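PDB 4QKU: hydrolase from Burkholderia cenocepacia, which probably hydrolyses fumarylacetoacetate to fumarate and acetoacetate, the last step of phenylalanine and tyrosine breakdown, as a metal-dependent enzyme of the FAH family. Local coordinates for residues Ala321-Leu326 / Ala334-Arg339; Leu254-Ala259 / Phe278-Ser283; Glu237-Glu242 / His355-Gly360. One frame throughout, in Å; residues are numbered along the deposited sequence.

Contact 1: Ala321-Leu326 / Ala334-Arg339; sequences ALEVTL and ATSICR
Val324 faces two residues of the partner strand at once, Ile337 and Cys338, which marks a classic beta bulge in the antiparallel hairpin of strands 317-327 and 335-341. Val324 N donates to Cys338 O (3.0 Å), while Val324 O accepts from Ile337 N at 2.8 Å. The extra residue shifts the register, so that Thr325 pairs with Ser336 and Leu326 with Thr335, the latter through two backbone hydrogen bonds. The two methyls of Val324 divide the bulge between them. Val324 CG1, anti to the backbone N (chi1 -177°), lies against Ile337 CD1 at 3.8 Å, and Val324 CG2 meets Cys338 CB. Strand 219-229 packs on this apolar face through Ile221 and Leu223.

On the other face Glu323 stretches its chain across to Ser336, whose OG donates to Glu323 OE2 at 2.6 Å on the anti lone pair, the one turned away from OE1. Arg339 bends at chi2 and chi3 and returns along its own strand to give Arg339 NE to the same Ser336 OG (2.8 Å), with the hydroxyl 21° out of the guanidinium plane. Beyond Ser336, Thr325 CB rests on the methyl of Ala334. The serine hydroxyl thus bridges acid and base: Glu323 OE2 and Arg339 NE stay 4.1 Å apart, too far for a salt bridge, and their opposite charges would probably polarise the serine O-H toward the carboxylate.

Contact 2: Leu254-Ala259 / Phe278-Ser283; sequences LNDWSA and FATTIS. With NA (sodium ion), chain H.
Leu254 opens an antiparallel strand pair that runs into a metal site, in the mixed sheet that holds strands 248-259 and 280-288 of the C-terminal FAH-type domain. Leu254 CG packs on Ile282 CG2, its partner on the same face, and Leu254 CD2 reaches Thr280 CG2 (3.9 Å). Asn255 is locked to Thr281 by two backbone bonds, Asn255 N to Thr281 O at 2.7 Å and Thr281 N to Asn255 O at 3.0 Å. The side chain of Asn255 turns to the other face, where OD1 accepts from the backbone N of Glu222 and ND2 lies over one face of the Trp257 ring, offset toward its rim.

At Asp256 the regular pairing gives way to an inverse gamma turn. The carboxylate, with CG anti to the backbone N (chi1 -177°), brings Asp256 OD1 to the sodium ion at 2.4 Å. From the other segment Ala279 O binds the sodium ion at 2.3 Å and Thr280 OG1 binds it at a longer 2.8 Å; Trp257 O and Lys276 O complete the five protein ligands. Asp256 and Thr280 are predicted to bind magnesium, so sodium may occupy that position here. Asp256 OD2 lies close to the carboxylates of Glu222 and Asp149, consistent with the predicted calcium site beside it.

Trp257 sends its carbonyl to the metal and its indole alongside strand 280-288, while its CB touches Phe278 CZ. The indole is fixed by a nearly straight bond: Trp257 NE1 donates to Thr281 OG1 over 2.8 Å at 176°, with the oxygen only 1° out of the ring plane. Ser258 OG donates back to Asp256 O. Last comes Ala259, whose N lies at the edge of the Phe278 ring, near its plane and 3.8 Å from Phe278 CE2.

Contact 3: Glu237-Glu242 / His355-Gly360; sequences EPIACE and HHTVAG. With EDO (1,2-ethanediol), chain F.
The loop Glu237-Glu242 passes in irregular conformation over the C-terminal end of helix 349-357, coming nearest where the CA atoms of Pro238 and Thr357 stand 4.7 Å apart. There the chain folds through a type I turn from Thr357 to Gly360, closed by Gly360 N on Thr357 O at 3.0 Å, and Gly360 leaves helical geometry with a positive phi of 113°. Pro238 lays its ring beside this turn, Pro238 CB reaching to 3.1 Å from Thr357 O and CG approaching Val358 O.

One hydrogen bond joins the segments: Ile239 N donates to Thr357 OG1 (3.0 Å, 165°). With chi1 at 55°, that oxygen sits between the backbone N and the carbonyl carbon of Thr357, and it also bonds to the carbonyls of Leu353 and Ala354 one turn earlier. Thr357 CG2 meets Ile239 CD1 at 3.8 Å. An ethanediol, probably from the crystallisation liquor, gives its O1 to Val358 O and is also hydrogen-bonded to backbone atoms of the second subunit, Arg198 O, Asn200 N and Arg439 N. Val358 packs on Phe213 of that subunit.

The contact joins the loop between strands 219-229 and 248-259 to helix 349-357, where Ile239 also rests on Leu353.

All three contacts fall within the C-terminal FAH-type region, and none touches another. Contact 2 holds the metal site. Contact 1 is its nearer neighbour, with centres about 16 Å and nearest atoms about 7 Å apart; strand 219-229 touches both and carries Glu222 and Glu224, predicted calcium ligands. Contact 3 is remote from the annotated sites: its centre is about 27 Å from that of contact 2 and about 35 Å from that of contact 1, which lies on the opposite side of the chain's centre. Along the sequence, however, it closes a loop that encloses both, and helix 349-357 directly follows strand 335-341 of contact 1.

Contact 1: Ala321-Leu326 / Ala334-Arg339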
# COMPACT_ATOMS: atom_id res chain seq x y z
N ALA B 321 -15.39 -12.95 -20.54
CA ALA B 321 -14.47 -13.90 -21.17
C ALA B 321 -13.05 -13.34 -21.05
O ALA B 321 -12.84 -12.13 -21.22
CB ALA B 321 -14.83 -14.11 -22.62
N LEU B 322 -12.10 -14.21 -20.70
CA LEU B 322 -10.72 -13.78 -20.46
C LEU B 322 -9.80 -14.68 -21.24
O LEU B 322 -10.04 -15.88 -21.34
CB LEU B 322 -10.36 -13.87 -18.97
CG LEU B 322 -11.14 -12.93 -18.07
CD1 LEU B 322 -11.03 -13.34 -16.61
CD2 LEU B 322 -10.67 -11.50 -18.27
N GLU B 323 -8.72 -14.11 -21.74
CA GLU B 323 -7.72 -14.87 -22.45
C GLU B 323 -6.32 -14.35 -22.17
O GLU B 323 -6.10 -13.14 -22.00
CB GLU B 323 -8.00 -14.83 -23.95
CG GLU B 323 -7.02 -15.64 -24.80
CD GLU B 323 -7.46 -15.82 -26.23
OE1 GLU B 323 -8.17 -14.94 -26.77
OE2 GLU B 323 -7.12 -16.88 -26.83
N VAL B 324 -5.38 -15.27 -22.12
CA VAL B 324 -3.96 -14.92 -22.03
C VAL B 324 -3.23 -15.45 -23.26
O VAL B 324 -3.42 -16.60 -23.66
CB VAL B 324 -3.29 -15.51 -20.77
CG1 VAL B 324 -1.84 -15.06 -20.69
CG2 VAL B 324 -4.06 -15.12 -19.52
N THR B 325 -2.39 -14.60 -23.85
CA THR B 325 -1.48 -15.03 -24.92
C THR B 325 -0.02 -14.80 -24.54
O THR B 325 0.30 -13.93 -23.72
CB THR B 325 -1.77 -14.30 -26.24
OG1 THR B 325 -1.34 -12.94 -26.16
CG2 THR B 325 -3.27 -14.36 -26.56
N LEU B 326 0.86 -15.58 -25.16
CA LEU B 326 2.31 -15.46 -25.01
C LEU B 326 2.93 -15.44 -26.41
O LEU B 326 2.72 -16.37 -27.17
CB LEU B 326 2.85 -16.65 -24.22
CG LEU B 326 4.32 -16.65 -23.76
CD1 LEU B 326 4.51 -17.69 -22.68
CD2 LEU B 326 5.32 -16.93 -24.88
N ALA B 334 0.95 -14.85 -31.55
CA ALA B 334 0.93 -15.23 -30.15
C ALA B 334 0.28 -16.60 -29.94
O ALA B 334 -0.47 -17.06 -30.79
CB ALA B 334 0.20 -14.17 -29.35
N THR B 335 0.58 -17.24 -28.81
CA THR B 335 -0.06 -18.49 -28.44
C THR B 335 -1.10 -18.20 -27.36
O THR B 335 -0.77 -17.61 -26.34
CB THR B 335 0.97 -19.51 -27.92
OG1 THR B 335 2.00 -19.71 -28.89
CG2 THR B 335 0.32 -20.84 -27.60
N SER B 336 -2.35 -18.62 -27.58
CA SER B 336 -3.39 -18.58 -26.57
C SER B 336 -3.12 -19.68 -25.55
O SER B 336 -3.13 -20.85 -25.88
CB SER B 336 -4.77 -18.81 -27.22
OG SER B 336 -5.79 -19.01 -26.25
N ILE B 337 -2.86 -19.31 -24.30
CA ILE B 337 -2.51 -20.31 -23.29
C ILE B 337 -3.59 -20.50 -22.25
O ILE B 337 -3.57 -21.48 -21.51
CB ILE B 337 -1.15 -19.99 -22.63
CG1 ILE B 337 -1.21 -18.67 -21.84
CG2 ILE B 337 -0.04 -19.93 -23.67
CD1 ILE B 337 0.02 -18.39 -20.98
N CYS B 338 -4.52 -19.56 -22.14
CA CYS B 338 -5.58 -19.65 -21.13
C CYS B 338 -6.84 -19.01 -21.66
O CYS B 338 -6.80 -17.90 -22.19
CB CYS B 338 -5.16 -18.97 -19.82
SG CYS B 338 -6.49 -18.88 -18.58
N ARG B 339 -7.95 -19.72 -21.54
CA ARG B 339 -9.25 -19.15 -21.79
C ARG B 339 -10.09 -19.44 -20.57
O ARG B 339 -10.23 -20.59 -20.16
CB ARG B 339 -9.88 -19.78 -23.04
CG ARG B 339 -9.52 -19.08 -24.35
CD ARG B 339 -9.20 -20.07 -25.49
NE ARG B 339 -7.84 -20.65 -25.38
CZ ARG B 339 -7.51 -21.95 -25.34
NH1 ARG B 339 -8.42 -22.91 -25.39
NH2 ARG B 339 -6.22 -22.28 -25.24

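Contact 2: Leu254-Ala259 / Phe278-Ser283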
# COMPACT_ATOMS: atom_id res chain seq x y z
N LEU B 254 -5.63 -7.25 -14.88
CA LEU B 254 -4.53 -7.17 -13.92
C LEU B 254 -3.63 -8.39 -14.04
O LEU B 254 -4.07 -9.51 -13.85
CB LEU B 254 -5.09 -7.03 -12.51
CG LEU B 254 -4.12 -6.74 -11.34
CD1 LEU B 254 -4.86 -6.07 -10.19
CD2 LEU B 254 -3.46 -8.00 -10.80
N ASN B 255 -2.36 -8.15 -14.38
CA ASN B 255 -1.37 -9.18 -14.43
C ASN B 255 -0.50 -9.03 -13.22
O ASN B 255 0.30 -8.10 -13.13
CB ASN B 255 -0.54 -9.07 -15.71
CG ASN B 255 0.39 -10.26 -15.88
OD1 ASN B 255 0.55 -11.10 -14.98
ND2 ASN B 255 1.02 -10.35 -17.05
N ASP B 256 -0.66 -9.96 -12.28
CA ASP B 256 0.13 -9.93 -11.07
C ASP B 256 1.36 -10.77 -11.28
O ASP B 256 1.42 -11.92 -10.81
CB ASP B 256 -0.63 -10.41 -9.85
CG ASP B 256 0.21 -10.31 -8.57
OD1 ASP B 256 1.18 -9.52 -8.56
OD2 ASP B 256 -0.07 -11.03 -7.60
N TRP B 257 2.33 -10.20 -11.97
CA TRP B 257 3.56 -10.91 -12.26
C TRP B 257 4.12 -11.49 -10.99
O TRP B 257 4.19 -10.79 -9.97
CB TRP B 257 4.60 -9.98 -12.86
CG TRP B 257 4.18 -9.19 -14.07
CD1 TRP B 257 3.71 -7.89 -14.09
CD2 TRP B 257 4.21 -9.62 -15.41
NE1 TRP B 257 3.46 -7.51 -15.37
CE2 TRP B 257 3.78 -8.55 -16.20
CE3 TRP B 257 4.60 -10.81 -16.04
CZ2 TRP B 257 3.71 -8.63 -17.58
CZ3 TRP B 257 4.56 -10.88 -17.41
CH2 TRP B 257 4.10 -9.80 -18.17
N SER B 258 4.55 -12.74 -11.06
CA SER B 258 5.01 -13.49 -9.89
C SER B 258 6.32 -14.23 -10.17
O SER B 258 6.46 -14.85 -11.23
CB SER B 258 3.96 -14.51 -9.53
OG SER B 258 2.70 -13.89 -9.32
N ALA B 259 7.28 -14.15 -9.26
CA ALA B 259 8.49 -14.95 -9.36
C ALA B 259 8.37 -16.15 -8.44
O ALA B 259 8.55 -16.02 -7.23
CB ALA B 259 9.71 -14.12 -9.00
N PHE B 278 7.67 -6.60 -7.56
CA PHE B 278 8.57 -6.07 -8.56
C PHE B 278 7.85 -5.43 -9.73
O PHE B 278 8.37 -4.50 -10.36
CB PHE B 278 9.57 -7.13 -9.04
CG PHE B 278 8.95 -8.28 -9.77
CD1 PHE B 278 8.73 -8.21 -11.15
CD2 PHE B 278 8.61 -9.45 -9.11
CE1 PHE B 278 8.17 -9.28 -11.83
CE2 PHE B 278 8.02 -10.49 -9.79
CZ PHE B 278 7.84 -10.42 -11.15
N ALA B 279 6.65 -5.93 -10.01
CA ALA B 279 5.78 -5.36 -11.02
C ALA B 279 4.39 -6.00 -11.04
O ALA B 279 4.21 -7.20 -10.81
CB ALA B 279 6.42 -5.46 -12.40
N THR B 280 3.41 -5.17 -11.30
CA THR B 280 2.05 -5.59 -11.47
C THR B 280 1.55 -4.65 -12.56
O THR B 280 1.80 -3.44 -12.50
CB THR B 280 1.24 -5.41 -10.18
OG1 THR B 280 1.82 -6.22 -9.15
CG2 THR B 280 -0.21 -5.83 -10.38
N THR B 281 0.88 -5.21 -13.56
CA THR B 281 0.46 -4.46 -14.72
C THR B 281 -1.07 -4.47 -14.79
O THR B 281 -1.71 -5.51 -14.57
CB THR B 281 1.02 -5.07 -16.03
OG1 THR B 281 2.45 -4.94 -16.06
CG2 THR B 281 0.44 -4.38 -17.28
N ILE B 282 -1.64 -3.30 -15.10
CA ILE B 282 -3.06 -3.21 -15.29
C ILE B 282 -3.32 -2.59 -16.65
O ILE B 282 -2.47 -1.82 -17.14
CB ILE B 282 -3.78 -2.41 -14.17
CG1 ILE B 282 -3.31 -0.96 -14.08
CG2 ILE B 282 -3.64 -3.10 -12.82
CD1 ILE B 282 -4.37 -0.04 -13.52
N SER B 283 -4.46 -2.92 -17.26
CA SER B 283 -4.87 -2.32 -18.51
C SER B 283 -5.25 -0.87 -18.28
O SER B 283 -5.58 -0.48 -17.16
CB SER B 283 -6.09 -3.07 -19.08
OG SER B 283 -7.16 -3.15 -18.14
NA NA H . 3.27 -8.63 -9.29

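Contact 3: Glu237-Glu242 / His355-Gly360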
# COMPACT_ATOMS: atom_id res chain seq x y z
N GLU B 237 -15.55 2.66 9.96
CA GLU B 237 -16.94 2.47 9.44
C GLU B 237 -16.97 1.49 8.27
O GLU B 237 -16.77 1.87 7.11
CB GLU B 237 -17.54 3.78 8.96
CG GLU B 237 -17.52 4.86 10.03
CD GLU B 237 -18.01 6.21 9.53
OE1 GLU B 237 -18.54 6.29 8.39
OE2 GLU B 237 -17.85 7.21 10.27
N PRO B 238 -17.25 0.23 8.55
CA PRO B 238 -17.35 -0.79 7.50
C PRO B 238 -18.36 -0.50 6.39
O PRO B 238 -19.27 0.26 6.58
CB PRO B 238 -17.79 -2.05 8.26
CG PRO B 238 -17.33 -1.81 9.68
CD PRO B 238 -17.49 -0.32 9.89
N ILE B 239 -18.14 -1.10 5.22
CA ILE B 239 -19.10 -1.03 4.10
C ILE B 239 -19.90 -2.32 4.12
O ILE B 239 -19.31 -3.41 4.06
CB ILE B 239 -18.39 -0.90 2.74
CG1 ILE B 239 -17.43 0.30 2.71
CG2 ILE B 239 -19.41 -0.75 1.62
CD1 ILE B 239 -16.47 0.28 1.56
N ALA B 240 -21.22 -2.19 4.27
CA ALA B 240 -22.14 -3.33 4.30
C ALA B 240 -22.09 -4.02 2.97
O ALA B 240 -21.99 -3.35 1.93
CB ALA B 240 -23.54 -2.87 4.60
N CYS B 241 -22.10 -5.34 2.97
CA CYS B 241 -21.99 -6.09 1.73
C CYS B 241 -22.97 -5.60 0.66
O CYS B 241 -22.62 -5.48 -0.48
CB CYS B 241 -22.20 -7.58 1.99
SG CYS B 241 -21.92 -8.56 0.52
N GLU B 242 -24.17 -5.27 1.08
CA GLU B 242 -25.23 -4.81 0.18
C GLU B 242 -24.99 -3.40 -0.41
O GLU B 242 -25.60 -3.05 -1.42
CB GLU B 242 -26.57 -4.80 0.93
CG GLU B 242 -26.62 -3.73 2.03
CD GLU B 242 -27.83 -3.83 2.97
OE1 GLU B 242 -29.00 -3.52 2.58
OE2 GLU B 242 -27.58 -4.18 4.14
N HIS B 355 -15.48 -7.53 3.18
CA HIS B 355 -14.53 -8.18 4.07
C HIS B 355 -13.33 -7.29 4.36
O HIS B 355 -12.84 -7.25 5.47
CB HIS B 355 -14.08 -9.52 3.51
CG HIS B 355 -13.11 -10.24 4.38
ND1 HIS B 355 -13.46 -10.80 5.57
CD2 HIS B 355 -11.78 -10.44 4.25
CE1 HIS B 355 -12.40 -11.34 6.14
NE2 HIS B 355 -11.37 -11.16 5.34
N HIS B 356 -12.88 -6.56 3.35
CA HIS B 356 -11.80 -5.58 3.51
C HIS B 356 -12.10 -4.57 4.61
O HIS B 356 -11.18 -4.11 5.29
CB HIS B 356 -11.59 -4.78 2.21
CG HIS B 356 -10.18 -4.30 2.01
ND1 HIS B 356 -9.43 -3.73 3.01
CD2 HIS B 356 -9.40 -4.26 0.90
CE1 HIS B 356 -8.23 -3.41 2.54
NE2 HIS B 356 -8.20 -3.71 1.26
N THR B 357 -13.36 -4.20 4.75
CA THR B 357 -13.72 -3.09 5.63
C THR B 357 -14.39 -3.52 6.91
O THR B 357 -14.77 -2.67 7.72
CB THR B 357 -14.62 -2.08 4.91
OG1 THR B 357 -15.79 -2.75 4.38
CG2 THR B 357 -13.85 -1.40 3.80
N VAL B 358 -14.50 -4.82 7.15
CA VAL B 358 -15.33 -5.31 8.25
C VAL B 358 -14.74 -4.98 9.60
O VAL B 358 -15.48 -4.88 10.60
CB VAL B 358 -15.60 -6.83 8.13
CG1 VAL B 358 -14.38 -7.65 8.56
CG2 VAL B 358 -16.83 -7.20 8.93
N ALA B 359 -13.41 -4.84 9.63
CA ALA B 359 -12.69 -4.51 10.86
C ALA B 359 -12.45 -3.02 11.00
O ALA B 359 -11.89 -2.58 12.02
CB ALA B 359 -11.38 -5.26 10.92
N GLY B 360 -12.87 -2.23 10.02
CA GLY B 360 -12.77 -0.78 10.13
C GLY B 360 -11.81 -0.12 9.17
O GLY B 360 -11.80 1.11 9.08
C1 EDO F . -15.70 -2.28 12.92
O1 EDO F . -15.03 -3.56 12.93
C2 EDO F . -15.25 -1.37 14.07
O2 EDO F . -15.68 -1.85 15.36